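Local coordinates for protein beta-L-arabinobiosidase (Bacteroides thetaiotaomicron, PDB 5MQR) that hydrolyses glycosidic bonds, probably acting as a beta-L-arabinobiosidase in the breakdown of plant pectin, and may also have exo-alpha-sialidase activity, at residues A[818-822]-A[887-891]; A[865-871]-A[902-906]. All coordinates share one frame; numbering follows the deposited sequence.

Contact 1: A[818-822]-A[887-891]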
ATOM      1  N   ALA A 818     -24.097  22.603 -41.306  1.00 35.45           N
ATOM      2  CA  ALA A 818     -24.391  21.634 -40.275  1.00 34.63           C
ATOM      3  C   ALA A 818     -23.102  20.906 -39.893  1.00 33.71           C
ATOM      4  O   ALA A 818     -22.736  19.901 -40.481  1.00 33.81           O
ATOM      5  CB  ALA A 818     -25.466  20.665 -40.738  1.00 34.86           C
ATOM      6  N   ARG A 819     -22.433  21.435 -38.876  1.00 33.21           N
ATOM      7  CA  ARG A 819     -21.162  20.913 -38.392  1.00 32.27           C
ATOM      8  C   ARG A 819     -21.382  19.864 -37.283  1.00 32.20           C
ATOM      9  O   ARG A 819     -22.300  20.033 -36.466  1.00 32.24           O
ATOM     10  CB  ARG A 819     -20.314  22.072 -37.894  1.00 31.55           C
ATOM     11  CG  ARG A 819     -19.812  22.967 -39.013  1.00 31.98           C
ATOM     12  CD  ARG A 819     -19.260  24.290 -38.492  1.00 31.67           C
ATOM     13  NE  ARG A 819     -18.134  24.097 -37.584  1.00 31.24           N
ATOM     14  CZ  ARG A 819     -16.858  23.873 -37.926  1.00 30.80           C
ATOM     15  NH1 ARG A 819     -16.474  23.803 -39.195  1.00 31.02           N
ATOM     16  NH2 ARG A 819     -15.942  23.733 -36.963  1.00 30.33           N
ATOM     17  N   PRO A 820     -20.561  18.779 -37.245  1.00 31.81           N
ATOM     18  CA  PRO A 820     -20.781  17.782 -36.177  1.00 31.92           C
ATOM     19  C   PRO A 820     -20.414  18.253 -34.785  1.00 30.88           C
ATOM     20  O   PRO A 820     -20.705  17.538 -33.838  1.00 31.08           O
ATOM     21  CB  PRO A 820     -19.896  16.597 -36.591  1.00 31.88           C
ATOM     22  CG  PRO A 820     -18.871  17.194 -37.479  1.00 32.06           C
ATOM     23  CD  PRO A 820     -19.609  18.265 -38.239  1.00 32.12           C
ATOM     24  N   THR A 821     -19.770  19.421 -34.669  1.00 30.13           N
ATOM     25  CA  THR A 821     -19.633  20.123 -33.395  1.00 29.12           C
ATOM     26  C   THR A 821     -20.986  20.365 -32.725  1.00 29.13           C
ATOM     27  O   THR A 821     -21.350  19.660 -31.769  1.00 28.84           O
ATOM     28  CB  THR A 821     -18.957  21.491 -33.567  1.00 29.17           C
ATOM     29  OG1 THR A 821     -19.580  22.189 -34.659  1.00 29.39           O
ATOM     30  CG2 THR A 821     -17.459  21.332 -33.821  1.00 28.91           C
ATOM     31  N   ILE A 822     -21.727  21.351 -33.230  1.00 29.05           N
ATOM     32  CA  ILE A 822     -22.945  21.819 -32.548  1.00 28.70           C
ATOM     33  C   ILE A 822     -24.029  20.736 -32.511  1.00 28.69           C
ATOM     34  O   ILE A 822     -24.748  20.630 -31.528  1.00 28.58           O
ATOM     35  CB  ILE A 822     -23.484  23.166 -33.100  1.00 28.86           C
ATOM     36  CG1 ILE A 822     -24.720  23.606 -32.302  1.00 29.22           C
ATOM     37  CG2 ILE A 822     -23.842  23.068 -34.571  1.00 29.66           C
ATOM     38  CD1 ILE A 822     -25.058  25.082 -32.400  1.00 29.51           C
ATOM     39  N   ILE A 887     -13.241  17.363 -35.678  1.00 25.90           N
ATOM     40  CA  ILE A 887     -14.623  17.526 -35.242  1.00 26.45           C
ATOM     41  C   ILE A 887     -15.477  16.302 -35.558  1.00 26.53           C
ATOM     42  O   ILE A 887     -16.473  16.091 -34.911  1.00 26.68           O
ATOM     43  CB  ILE A 887     -15.321  18.809 -35.762  1.00 27.05           C
ATOM     44  CG1 ILE A 887     -15.403  18.849 -37.294  1.00 27.70           C
ATOM     45  CG2 ILE A 887     -14.627  20.039 -35.201  1.00 26.87           C
ATOM     46  CD1 ILE A 887     -16.371  19.906 -37.829  1.00 28.16           C
ATOM     47  N   GLY A 888     -15.074  15.497 -36.535  1.00 26.83           N
ATOM     48  CA  GLY A 888     -15.771  14.246 -36.849  1.00 27.11           C
ATOM     49  C   GLY A 888     -15.729  13.166 -35.771  1.00 26.58           C
ATOM     50  O   GLY A 888     -16.464  12.171 -35.869  1.00 26.94           O
ATOM     51  N   TYR A 889     -14.850  13.329 -34.773  1.00 25.27           N
ATOM     52  CA  TYR A 889     -14.821  12.434 -33.635  1.00 24.54           C
ATOM     53  C   TYR A 889     -15.725  12.876 -32.490  1.00 24.04           C
ATOM     54  O   TYR A 889     -16.008  12.069 -31.627  1.00 23.78           O
ATOM     55  CB  TYR A 889     -13.393  12.218 -33.134  1.00 24.09           C
ATOM     56  CG  TYR A 889     -12.510  11.448 -34.105  1.00 24.30           C
ATOM     57  CD1 TYR A 889     -12.856  10.166 -34.557  1.00 24.66           C
ATOM     58  CD2 TYR A 889     -11.313  11.999 -34.560  1.00 24.17           C
ATOM     59  CE1 TYR A 889     -12.034   9.485 -35.454  1.00 24.97           C
ATOM     60  CE2 TYR A 889     -10.494  11.326 -35.446  1.00 24.28           C
ATOM     61  CZ  TYR A 889     -10.852  10.086 -35.900  1.00 24.67           C
ATOM     62  OH  TYR A 889      -9.995   9.467 -36.777  1.00 25.02           O
ATOM     63  N   ILE A 890     -16.244  14.104 -32.526  1.00 24.18           N
ATOM     64  CA  ILE A 890     -17.077  14.652 -31.439  1.00 23.74           C
ATOM     65  C   ILE A 890     -18.353  13.837 -31.176  1.00 24.36           C
ATOM     66  O   ILE A 890     -18.739  13.711 -30.037  1.00 23.86           O
ATOM     67  CB  ILE A 890     -17.384  16.146 -31.649  1.00 23.77           C
ATOM     68  CG1 ILE A 890     -16.084  16.961 -31.579  1.00 23.54           C
ATOM     69  CG2 ILE A 890     -18.298  16.716 -30.569  1.00 23.68           C
ATOM     70  CD1 ILE A 890     -16.267  18.420 -31.973  1.00 23.81           C
ATOM     71  N   PRO A 891     -18.975  13.217 -32.198  1.00 25.04           N
ATOM     72  CA  PRO A 891     -20.098  12.349 -31.835  1.00 25.55           C
ATOM     73  C   PRO A 891     -19.799  11.352 -30.692  1.00 25.17           C
ATOM     74  O   PRO A 891     -20.666  11.145 -29.827  1.00 25.30           O
ATOM     75  CB  PRO A 891     -20.409  11.619 -33.138  1.00 26.31           C
ATOM     76  CG  PRO A 891     -20.001  12.601 -34.195  1.00 26.53           C
ATOM     77  CD  PRO A 891     -18.725  13.186 -33.643  1.00 25.71           C
TER
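The guanidinium of Arg819 carries the methyl CD1 of Ile887 over one face, 3.8 Å above the plane and displaced toward the rim, with NH2 as the nearest atom at 3.9 Å from Ile887 CD1. The two side chains cross at about a right angle. Arg819 stands at the N-cap of helix 820-839, probably one of the helices of the (alpha/alpha)6 barrel known for six-hairpin glycosidases, so the contact packs the start of that helix against the short 3-10 turn 887-889. The charged end of Arg819 is held elsewhere: NE makes a salt bridge to Asp803, whose carboxylate also takes the hydroxyl of Thr821. That shared acid probably balances the buried charge and fixes how the guanidinium lies over the isoleucine.

Ile887 is the wedge of the contact. With CG1 set between its backbone N and carbonyl carbon (chi1 61°), the branch places CD1 between the guanidinium and the Pro820 ring. Ile887 CD1 sits 3.7 Å from Pro820 CG, and the same ring carbon, CG, lies 3.7 Å from Ile887 O. The proline therefore packs on both the side chain and the backbone of the turn. That carbonyl also accepts the amide of Ile890, closing the 3-10 turn.

Next along the chain, Thr821 separates its functions. Its hydroxyl faces Asp803, while CG2, anti to the carbonyl carbon, enters the notch between two isoleucines. On one side Thr821 CG2 is 3.6 Å from Ile890 CD1. No hydrogen bond links the segments, and everything that touches is buried, so the fit rests on shape. It is tightest between two methyls: Thr821 CG2 and Ile887 CG2 are 3.4 Å apart, closer than carbons usually pack.

Contact 2: A[865-871]-A[902-906]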
ATOM      1  N   TRP A 865     -22.819  11.516 -41.575  1.00 34.87           N
ATOM      2  CA  TRP A 865     -21.977  10.403 -41.970  1.00 34.83           C
ATOM      3  C   TRP A 865     -21.758  10.469 -43.481  1.00 35.85           C
ATOM      4  O   TRP A 865     -22.704  10.332 -44.258  1.00 36.96           O
ATOM      5  CB  TRP A 865     -22.621   9.078 -41.597  1.00 34.68           C
ATOM      6  CG  TRP A 865     -21.743   7.897 -41.885  1.00 34.62           C
ATOM      7  CD1 TRP A 865     -21.966   6.898 -42.802  1.00 35.25           C
ATOM      8  CD2 TRP A 865     -20.488   7.604 -41.274  1.00 33.56           C
ATOM      9  NE1 TRP A 865     -20.929   5.996 -42.779  1.00 34.80           N
ATOM     10  CE2 TRP A 865     -20.004   6.408 -41.859  1.00 34.08           C
ATOM     11  CE3 TRP A 865     -19.718   8.237 -40.291  1.00 32.65           C
ATOM     12  CZ2 TRP A 865     -18.791   5.827 -41.478  1.00 33.60           C
ATOM     13  CZ3 TRP A 865     -18.509   7.654 -39.907  1.00 32.40           C
ATOM     14  CH2 TRP A 865     -18.060   6.464 -40.500  1.00 32.91           C
ATOM     15  N   ASN A 866     -20.514  10.713 -43.881  1.00 36.28           N
ATOM     16  CA  ASN A 866     -20.126  10.762 -45.305  1.00 37.26           C
ATOM     17  C   ASN A 866     -19.771   9.337 -45.678  1.00 38.29           C
ATOM     18  O   ASN A 866     -18.820   8.792 -45.131  1.00 37.53           O
ATOM     19  CB  ASN A 866     -18.927  11.710 -45.473  1.00 36.59           C
ATOM     20  CG  ASN A 866     -18.420  11.797 -46.892  1.00 37.03           C
ATOM     21  OD1 ASN A 866     -18.257  10.786 -47.571  1.00 37.90           O
ATOM     22  ND2 ASN A 866     -18.126  13.008 -47.334  1.00 36.93           N
ATOM     23  N   THR A 867     -20.541   8.729 -46.579  1.00 40.28           N
ATOM     24  CA  THR A 867     -20.368   7.309 -46.924  1.00 41.80           C
ATOM     25  C   THR A 867     -19.197   7.044 -47.884  1.00 43.19           C
ATOM     26  O   THR A 867     -18.715   5.918 -47.939  1.00 43.24           O
ATOM     27  CB  THR A 867     -21.661   6.690 -47.521  1.00 42.50           C
ATOM     28  OG1 THR A 867     -22.146   7.539 -48.553  1.00 42.50           O
ATOM     29  CG2 THR A 867     -22.751   6.527 -46.453  1.00 42.30           C
ATOM     30  N   ARG A 868     -18.754   8.052 -48.642  1.00 45.26           N
ATOM     31  CA  ARG A 868     -17.552   7.911 -49.490  1.00 47.65           C
ATOM     32  C   ARG A 868     -16.305   7.814 -48.599  1.00 45.40           C
ATOM     33  O   ARG A 868     -15.512   6.888 -48.740  1.00 45.22           O
ATOM     34  CB  ARG A 868     -17.427   9.048 -50.537  1.00 51.37           C
ATOM     35  CG  ARG A 868     -18.379   8.859 -51.737  1.00 56.48           C
ATOM     36  CD  ARG A 868     -18.597  10.060 -52.694  1.00 59.76           C
ATOM     37  NE  ARG A 868     -18.546  11.425 -52.113  1.00 62.58           N
ATOM     38  CZ  ARG A 868     -19.392  11.953 -51.202  1.00 64.33           C
ATOM     39  NH1 ARG A 868     -20.387  11.238 -50.663  1.00 66.73           N
ATOM     40  NH2 ARG A 868     -19.229  13.217 -50.794  1.00 62.64           N
ATOM     41  N   HIS A 869     -16.181   8.745 -47.656  1.00 42.82           N
ATOM     42  CA  HIS A 869     -15.047   8.782 -46.719  1.00 41.31           C
ATOM     43  C   HIS A 869     -15.138   7.848 -45.510  1.00 39.47           C
ATOM     44  O   HIS A 869     -14.113   7.529 -44.901  1.00 38.93           O
ATOM     45  CB  HIS A 869     -14.843  10.214 -46.198  1.00 40.99           C
ATOM     46  CG  HIS A 869     -14.260  11.143 -47.205  1.00 41.88           C
ATOM     47  ND1 HIS A 869     -14.101  12.491 -46.963  1.00 41.99           N
ATOM     48  CD2 HIS A 869     -13.793  10.924 -48.456  1.00 42.91           C
ATOM     49  CE1 HIS A 869     -13.542  13.058 -48.015  1.00 42.54           C
ATOM     50  NE2 HIS A 869     -13.360  12.131 -48.940  1.00 43.70           N
ATOM     51  N   GLN A 870     -16.351   7.446 -45.137  1.00 38.23           N
ATOM     52  CA  GLN A 870     -16.581   6.719 -43.885  1.00 36.83           C
ATOM     53  C   GLN A 870     -16.060   7.536 -42.700  1.00 34.34           C
ATOM     54  O   GLN A 870     -15.072   7.206 -42.055  1.00 33.15           O
ATOM     55  CB  GLN A 870     -15.994   5.303 -43.951  1.00 37.65           C
ATOM     56  CG  GLN A 870     -16.517   4.503 -45.132  1.00 39.62           C
ATOM     57  CD  GLN A 870     -15.963   3.104 -45.157  1.00 40.91           C
ATOM     58  OE1 GLN A 870     -16.279   2.269 -44.307  1.00 41.54           O
ATOM     59  NE2 GLN A 870     -15.125   2.837 -46.135  1.00 42.12           N
ATOM     60  N   PHE A 871     -16.758   8.630 -42.447  1.00 33.00           N
ATOM     61  CA  PHE A 871     -16.329   9.631 -41.485  1.00 31.21           C
ATOM     62  C   PHE A 871     -17.434  10.688 -41.326  1.00 30.75           C
ATOM     63  O   PHE A 871     -18.100  11.060 -42.311  1.00 30.81           O
ATOM     64  CB  PHE A 871     -15.037  10.306 -41.974  1.00 30.75           C
ATOM     65  CG  PHE A 871     -14.192  10.837 -40.877  1.00 29.44           C
ATOM     66  CD1 PHE A 871     -13.350   9.989 -40.161  1.00 29.02           C
ATOM     67  CD2 PHE A 871     -14.260  12.169 -40.523  1.00 28.92           C
ATOM     68  CE1 PHE A 871     -12.577  10.474 -39.116  1.00 28.03           C
ATOM     69  CE2 PHE A 871     -13.487  12.661 -39.482  1.00 28.14           C
ATOM     70  CZ  PHE A 871     -12.645  11.812 -38.778  1.00 27.66           C
ATOM     71  N   LYS A 902     -19.675  -0.352 -38.984  1.00 47.42           N
ATOM     72  CA  LYS A 902     -19.338   0.611 -40.019  1.00 46.66           C
ATOM     73  C   LYS A 902     -18.744   1.929 -39.516  1.00 43.45           C
ATOM     74  O   LYS A 902     -17.920   2.482 -40.201  1.00 42.19           O
ATOM     75  CB  LYS A 902     -20.506   0.882 -40.975  1.00 48.40           C
ATOM     76  CG  LYS A 902     -21.712   1.579 -40.369  1.00 49.46           C
ATOM     77  CD  LYS A 902     -22.557   2.179 -41.483  1.00 50.59           C
ATOM     78  CE  LYS A 902     -23.914   2.648 -40.994  1.00 51.29           C
ATOM     79  NZ  LYS A 902     -24.335   3.831 -41.793  1.00 51.81           N
ATOM     80  N   TYR A 903     -19.127   2.404 -38.328  1.00 41.72           N
ATOM     81  CA  TYR A 903     -18.567   3.666 -37.798  1.00 39.41           C
ATOM     82  C   TYR A 903     -17.125   3.523 -37.296  1.00 38.44           C
ATOM     83  O   TYR A 903     -16.394   4.502 -37.336  1.00 36.31           O
ATOM     84  CB  TYR A 903     -19.456   4.284 -36.723  1.00 37.94           C
ATOM     85  CG  TYR A 903     -20.860   4.582 -37.180  1.00 38.13           C
ATOM     86  CD1 TYR A 903     -21.102   5.474 -38.219  1.00 37.89           C
ATOM     87  CD2 TYR A 903     -21.963   3.977 -36.565  1.00 38.41           C
ATOM     88  CE1 TYR A 903     -22.394   5.747 -38.636  1.00 38.30           C
ATOM     89  CE2 TYR A 903     -23.254   4.243 -36.980  1.00 38.64           C
ATOM     90  CZ  TYR A 903     -23.468   5.131 -38.014  1.00 38.90           C
ATOM     91  OH  TYR A 903     -24.765   5.383 -38.440  1.00 39.49           O
ATOM     92  N   GLU A 904     -16.735   2.318 -36.852  1.00 39.95           N
ATOM     93  CA  GLU A 904     -15.358   2.017 -36.343  1.00 41.46           C
ATOM     94  C   GLU A 904     -14.259   2.556 -37.239  1.00 39.23           C
ATOM     95  O   GLU A 904     -13.278   3.121 -36.771  1.00 37.84           O
ATOM     96  CB  GLU A 904     -15.074   0.501 -36.232  1.00 44.74           C
ATOM     97  CG  GLU A 904     -15.694  -0.232 -35.050  1.00 48.37           C
ATOM     98  CD  GLU A 904     -15.012  -1.582 -34.708  1.00 51.00           C
ATOM     99  OE1 GLU A 904     -13.799  -1.779 -34.986  1.00 51.31           O
ATOM    100  OE2 GLU A 904     -15.708  -2.452 -34.114  1.00 53.57           O
ATOM    101  N   VAL A 905     -14.426   2.339 -38.531  1.00 38.13           N
ATOM    102  CA  VAL A 905     -13.379   2.623 -39.492  1.00 37.28           C
ATOM    103  C   VAL A 905     -12.888   4.087 -39.416  1.00 35.06           C
ATOM    104  O   VAL A 905     -11.730   4.332 -39.686  1.00 34.15           O
ATOM    105  CB  VAL A 905     -13.833   2.223 -40.908  1.00 39.11           C
ATOM    106  CG1 VAL A 905     -14.854   3.205 -41.431  1.00 39.95           C
ATOM    107  CG2 VAL A 905     -12.659   2.132 -41.863  1.00 40.13           C
ATOM    108  N   ALA A 906     -13.736   5.036 -39.004  1.00 33.22           N
ATOM    109  CA  ALA A 906     -13.304   6.427 -38.749  1.00 32.38           C
ATOM    110  C   ALA A 906     -12.077   6.558 -37.836  1.00 30.84           C
ATOM    111  O   ALA A 906     -11.212   7.407 -38.035  1.00 28.89           O
ATOM    112  CB  ALA A 906     -14.460   7.251 -38.180  1.00 32.54           C
TER
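Trp865 presents one face to the edge of Tyr903 in a T-shaped stack, the tyrosine ring centroid 4.9 Å from that of the indole six-membered ring and the planes turned by 85°. Tyr903 CD1 lies 3.7 Å from Trp865 CE3, with Tyr903 CE1 equally near Trp865 CD2. A chi1 of -175° sets Trp865 CG opposite its own N and sends the indole across to helix 901-904; over its other face, within its own segment, lies the amide N of Phe871.

That amide belongs to a tight hairpin joining strands 865-866 and 871-872. A G1 beta bulge sets two residues, Gln870 and Phe871, against the single residue Asn866, and Asn866 OD1 accepts the amide of His869 in an Asx motif, the donor lying above the carbonyl plane.

Ala906 fills the corner between Trp865 and Phe871. Its CB approaches the edge of the indole, and also lies 3.6 Å from Phe871 CD1. Ala906 O meets the edge of the phenyl ring in its plane, 3.5 Å from Phe871 CE1. Toward the surface, Gln870 crosses Val905 at about a right angle, Gln870 OE1 lying 3.3 Å from Val905 CG1, while Lys902 runs alongside the indole with NZ 4.0 Å from Trp865 CD1.

A leucine in place of Trp865 would probably leave the edge of Tyr903 without an aromatic face to meet and open a gap beside Ala906.

With no hydrogen bond between the segments, hairpin and helix are joined by ring contacts and apolar packing, and the polar groups of Lys902 and Gln870 lie at the more exposed side.

Both contacts belong to the same glycoside hydrolase region, and their segments alternate along the chain, with helix 901-904 following helix 890-893. Contact 1 is wholly buried, pressing branched aliphatic side chains against a helix start whose Arg819 NE and Thr821 OG1 are bound to Asp803. Contact 2, whose centre lies about 13 Å away from that of contact 1, is aromatic at heart and reaches the surface on one side. Neither has a hydrogen bond between its own segments. They do touch each other: Tyr889 OH probably donates to Ala906 O at 2.7 Å, and Gly888 CA packs 3.8 Å from Phe871 CE2. Segment 887-891 thus lies between the helix start and contact 2.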